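Local coordinates for protein salmonella typhimurium DB7155 bacteriophage DET7 tailspike (Bacteriophage, PDB 2V5I) that binds the O-antigen of Salmonella lipopolysaccharide and probably hydrolyses it, serving as the trimeric receptor-binding tailspike of phage Det7, at residues 457-462 / 466-471; 27-32 / 44-49. One frame throughout, in Å; residues are numbered along the deposited sequence. Where two conformers were deposited one is given.

Interaction 1. Residues 457-462 / 466-471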
# COMPACT_ATOMS: atom_id res chain seq x y z
N ALA A 457 29.74 4.76 10.31
CA ALA A 457 30.82 3.88 9.83
C ALA A 457 30.86 3.87 8.30
O ALA A 457 29.88 4.16 7.64
CB ALA A 457 30.57 2.50 10.35
N LEU A 458 32.04 3.51 7.78
CA LEU A 458 32.25 3.36 6.36
C LEU A 458 32.77 1.94 6.13
O LEU A 458 33.54 1.40 6.92
CB LEU A 458 33.28 4.36 5.84
CG LEU A 458 32.86 5.80 6.07
CD1 LEU A 458 33.86 6.36 6.99
CD2 LEU A 458 32.88 6.60 4.78
N ARG A 459 32.32 1.33 5.06
CA ARG A 459 32.76 -0.01 4.68
C ARG A 459 32.92 -0.10 3.16
O ARG A 459 32.09 0.35 2.39
CB ARG A 459 31.79 -1.09 5.18
CG ARG A 459 32.33 -2.48 5.01
CD ARG A 459 31.45 -3.59 5.62
NE ARG A 459 31.38 -3.45 7.06
CZ ARG A 459 30.90 -4.40 7.87
NH1 ARG A 459 30.46 -5.53 7.37
NH2 ARG A 459 30.84 -4.20 9.17
N ILE A 460 34.03 -0.69 2.73
CA ILE A 460 34.33 -0.86 1.32
C ILE A 460 34.25 -2.35 1.04
O ILE A 460 35.16 -3.11 1.42
CB ILE A 460 35.78 -0.37 0.98
CG1 ILE A 460 35.98 1.08 1.43
CG2 ILE A 460 36.01 -0.48 -0.53
CD1 ILE A 460 37.39 1.62 1.37
N ASN A 461 33.19 -2.80 0.38
CA ASN A 461 32.95 -4.24 0.24
C ASN A 461 34.11 -5.00 -0.42
O ASN A 461 34.42 -6.12 0.00
CB ASN A 461 31.63 -4.47 -0.53
CG ASN A 461 31.30 -5.93 -0.67
OD1 ASN A 461 31.60 -6.50 -1.72
ND2 ASN A 461 30.74 -6.55 0.37
N LYS A 462 34.70 -4.37 -1.43
CA LYS A 462 35.86 -4.98 -2.16
C LYS A 462 37.01 -5.25 -1.21
O LYS A 462 37.74 -6.25 -1.36
CB LYS A 462 36.31 -4.04 -3.26
CG LYS A 462 37.58 -4.48 -4.03
CD LYS A 462 37.84 -3.48 -5.15
CE LYS A 462 39.21 -3.74 -5.80
NZ LYS A 462 39.42 -2.91 -7.02
N THR A 466 33.33 -7.84 5.76
CA THR A 466 33.00 -7.97 7.17
C THR A 466 33.58 -6.91 8.10
O THR A 466 33.09 -6.82 9.21
CB THR A 466 33.45 -9.32 7.69
OG1 THR A 466 34.85 -9.48 7.42
CG2 THR A 466 32.71 -10.42 6.97
N LEU A 467 34.54 -6.08 7.66
CA LEU A 467 35.20 -5.12 8.54
C LEU A 467 34.94 -3.70 8.05
O LEU A 467 35.10 -3.46 6.86
CB LEU A 467 36.70 -5.37 8.53
CG LEU A 467 37.15 -6.74 9.04
CD1 LEU A 467 38.64 -6.88 8.75
CD2 LEU A 467 36.84 -7.01 10.48
N ASP A 468 34.52 -2.82 8.94
CA ASP A 468 34.41 -1.41 8.59
C ASP A 468 35.82 -0.88 8.25
O ASP A 468 36.81 -1.19 8.93
CB ASP A 468 33.79 -0.64 9.71
CG ASP A 468 32.28 -0.94 9.89
OD1 ASP A 468 31.64 -1.35 8.88
OD2 ASP A 468 31.77 -0.71 11.01
N SER A 469 35.90 -0.05 7.23
CA SER A 469 37.16 0.53 6.81
C SER A 469 37.54 1.79 7.57
O SER A 469 38.70 2.20 7.59
CB SER A 469 37.10 0.78 5.31
OG SER A 469 35.98 1.60 4.93
N GLY A 470 36.54 2.44 8.14
CA GLY A 470 36.80 3.63 8.92
C GLY A 470 35.47 4.12 9.48
O GLY A 470 34.44 3.51 9.30
N ALA A 471 35.55 5.20 10.26
CA ALA A 471 34.36 5.77 10.91
C ALA A 471 34.54 7.21 11.34
O ALA A 471 35.66 7.70 11.55
CB ALA A 471 33.95 4.92 12.15
O HOH W 1 35.80 -2.50 4.27
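R459 reaches across to D468 and holds one carboxylate oxygen, OD1, gripping it side-on with NE and NH2: R459 NE lies 2.8 Å from D468 OD1 and NH2 3.0 Å from the same atom. Both donors come from one face of the carboxylate, whose plane is turned 54° from that of the guanidinium, while OD1 itself sits close to the guanidinium plane. The long arginine chain gets there by running extended through its first two torsions and then bending at CG-CD (chi3 -65°), which turns the head toward T466 and D468; the carbonyl oxygen T466 O lies over one face of the guanidinium, offset toward its rim. NH1 bonds A465 O, and OD1 of D468 also takes a salt bridge from R445 of the second subunit, so this charge cluster, with R459 buried, spans the subunit interface.

Behind it, the backbone supplies the register. L458 N donates to G470 O at 2.8 Å, and L458 O receives S469 N at 2.8 Å together with a weaker bond from G470 N at 3.4 Å. S469 tucks its hydroxyl against the I460 side chain, with OG 3.5 Å from I460 CG1, and OG hydrogen-bonds S474 of the second subunit. Farther along, a water accepts from I460 N and lies 2.8 Å from L467 O, a probable acceptor of one of its protons, bridging the end of strand 453-460 to the loop. On its other edge the 457-460 strand pairs in parallel with a strand of the second subunit, carrying the sheet over the interface.

Two consecutive residues, S469 and G470, thus face the single residue L458: a classic beta bulge in an antiparallel hairpin, placed where the strands 453-460 and 470-476 part into their connecting turn.

Interaction 2. Residues 27-32 / 44-49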
# COMPACT_ATOMS: atom_id res chain seq x y z
N SER A 27 -35.14 -35.31 -15.72
CA SER A 27 -34.30 -36.48 -15.41
C SER A 27 -32.93 -36.44 -16.12
O SER A 27 -32.20 -37.44 -16.11
CB SER A 27 -35.03 -37.79 -15.72
OG SER A 27 -35.20 -37.93 -17.12
N THR A 28 -32.61 -35.32 -16.76
CA THR A 28 -31.22 -35.04 -17.16
C THR A 28 -31.00 -33.55 -17.11
O THR A 28 -31.93 -32.78 -17.35
CB THR A 28 -30.87 -35.55 -18.56
OG1 THR A 28 -31.59 -34.81 -19.56
CG2 THR A 28 -31.16 -37.05 -18.67
N LEU A 29 -29.76 -33.14 -16.81
CA LEU A 29 -29.47 -31.72 -16.83
C LEU A 29 -29.76 -31.15 -18.21
O LEU A 29 -30.38 -30.08 -18.34
CB LEU A 29 -28.04 -31.48 -16.39
CG LEU A 29 -27.56 -30.03 -16.38
CD1 LEU A 29 -28.48 -29.19 -15.51
CD2 LEU A 29 -26.14 -30.00 -15.80
N GLN A 30 -29.39 -31.88 -19.28
CA GLN A 30 -29.72 -31.43 -20.64
C GLN A 30 -31.22 -31.19 -20.85
O GLN A 30 -31.61 -30.18 -21.45
CB GLN A 30 -29.21 -32.42 -21.67
CG GLN A 30 -29.49 -32.02 -23.08
CD GLN A 30 -28.75 -30.76 -23.49
OE1 GLN A 30 -27.54 -30.81 -23.78
NE2 GLN A 30 -29.48 -29.63 -23.59
N ASP A 31 -32.06 -32.11 -20.34
CA ASP A 31 -33.49 -31.94 -20.49
C ASP A 31 -33.96 -30.63 -19.85
O ASP A 31 -34.80 -29.89 -20.39
CB ASP A 31 -34.25 -33.12 -19.90
CG ASP A 31 -34.16 -34.40 -20.77
OD1 ASP A 31 -33.79 -34.27 -21.94
OD2 ASP A 31 -34.43 -35.52 -20.25
N ALA A 32 -33.43 -30.32 -18.65
CA ALA A 32 -33.82 -29.05 -18.00
C ALA A 32 -33.36 -27.84 -18.80
O ALA A 32 -34.13 -26.90 -19.03
CB ALA A 32 -33.24 -29.01 -16.58
N ILE A 44 -31.82 -29.88 -6.56
CA ILE A 44 -31.48 -31.19 -6.07
C ILE A 44 -30.08 -31.53 -6.53
O ILE A 44 -29.64 -31.01 -7.55
CB ILE A 44 -32.49 -32.27 -6.53
CG1 ILE A 44 -32.62 -32.33 -8.05
CG2 ILE A 44 -33.85 -32.02 -5.91
CD1 ILE A 44 -33.21 -33.72 -8.51
N ASN A 45 -29.37 -32.32 -5.74
CA ASN A 45 -28.05 -32.76 -6.16
C ASN A 45 -28.15 -33.51 -7.49
O ASN A 45 -29.10 -34.28 -7.72
CB ASN A 45 -27.39 -33.68 -5.13
CG ASN A 45 -26.94 -32.96 -3.89
OD1 ASN A 45 -26.83 -31.72 -3.81
ND2 ASN A 45 -26.65 -33.75 -2.86
N TYR A 46 -27.12 -33.36 -8.32
CA TYR A 46 -27.05 -33.98 -9.63
C TYR A 46 -25.73 -34.69 -9.77
O TYR A 46 -24.68 -34.07 -9.68
CB TYR A 46 -27.19 -32.97 -10.74
CG TYR A 46 -27.30 -33.61 -12.11
CD1 TYR A 46 -28.47 -34.24 -12.52
CD2 TYR A 46 -26.23 -33.59 -13.00
CE1 TYR A 46 -28.62 -34.77 -13.78
CE2 TYR A 46 -26.35 -34.15 -14.26
CZ TYR A 46 -27.55 -34.77 -14.63
OH TYR A 46 -27.72 -35.27 -15.92
N ASN A 47 -25.82 -36.02 -9.91
CA ASN A 47 -24.66 -36.87 -10.08
C ASN A 47 -24.35 -37.05 -11.56
O ASN A 47 -25.16 -37.63 -12.30
CB ASN A 47 -24.99 -38.22 -9.38
CG ASN A 47 -25.32 -38.01 -7.87
OD1 ASN A 47 -24.41 -38.02 -7.06
ND2 ASN A 47 -26.63 -37.74 -7.52
N PHE A 48 -23.23 -36.45 -12.02
CA PHE A 48 -22.89 -36.45 -13.46
C PHE A 48 -21.85 -37.51 -13.79
O PHE A 48 -21.11 -37.97 -12.93
CB PHE A 48 -22.46 -35.04 -13.94
CG PHE A 48 -21.15 -34.56 -13.36
CD1 PHE A 48 -21.10 -33.89 -12.15
CD2 PHE A 48 -19.95 -34.81 -14.02
CE1 PHE A 48 -19.90 -33.46 -11.64
CE2 PHE A 48 -18.76 -34.39 -13.50
CZ PHE A 48 -18.71 -33.73 -12.28
N THR A 49 -21.78 -37.89 -15.07
CA THR A 49 -20.73 -38.80 -15.55
C THR A 49 -19.62 -38.02 -16.23
O THR A 49 -19.85 -36.93 -16.76
CB THR A 49 -21.32 -39.78 -16.54
OG1 THR A 49 -21.97 -39.08 -17.61
CG2 THR A 49 -22.37 -40.63 -15.82
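Y46 extends toward the start of helix 29-35 because its CG stands anti to the backbone N (chi1 -173°), which carries the phenol out from strand 46-47. The CB of L29 points from its CA toward the 44-49 segment, which brings this atom, the nearest of its side chain to the ring, over one face of the phenol. CB is 4.1 Å from the centroid of the Y46 ring and 27° off the ring normal, a CH-pi contact, with Y46 CZ its nearest atom along with CE2, at 3.8 Å.

The phenol oxygen is met at the same time by the backbone: L29 N donates to Y46 OH over 3.1 Å, nearly straight at 173°. OH also hydrogen-bonds the carboxylate of E52, so it stands between an amide of the first helical turn and an acidic side chain. T28 adds a lighter touch, its CA 3.7 Å from Y46 OH.

The helix start is organised in its own right. T28 is the N-cap: in the conformer given, its OG1 accepts from D31 N at 2.8 Å, while A32 N closes the first turn onto T28 O. OG1 thus serves an amide farther along the first turn, and the tyrosine serves that of L29. Beyond the ring, L29 and Y46 both rest on F69 of strand 69-70, and L29 also packs on V54 and F77, which seats this helix against the first strands of the beta-helix.

Chemically, one aromatic side chain does two jobs here, accepting a hydrogen bond from an amide at its oxygen and presenting a ring face to the adjoining aliphatic carbon. Since its oxygen takes the L29 N-H, the phenol proton is probably directed to E52; the resulting chain of hydrogen bonds, from the L29 amide through Y46 to E52, would probably restrain the rotation of the hydroxyl.

How the interactions relate
From the N terminus, the chain first meets interaction 2, where the 11 residues between 27-32 and 44-49 form a short loop comprising the rest of helix 29-35 and strand 39-42. This closure joins the helix to an early strand at the start of the parallel beta-helix. The long run of parallel strands follows before interaction 1 closes a much tighter loop of three residues, in the hairpin of 453-460 and 470-476 that opens the antiparallel sheet. The two loops therefore lie in series, neither nested nor crossed. The centres of interactions 1 and 2 are about 74 Å apart, on opposite sides of the chain's centre; interaction 2 stays within one subunit, whereas interaction 1 borders the second.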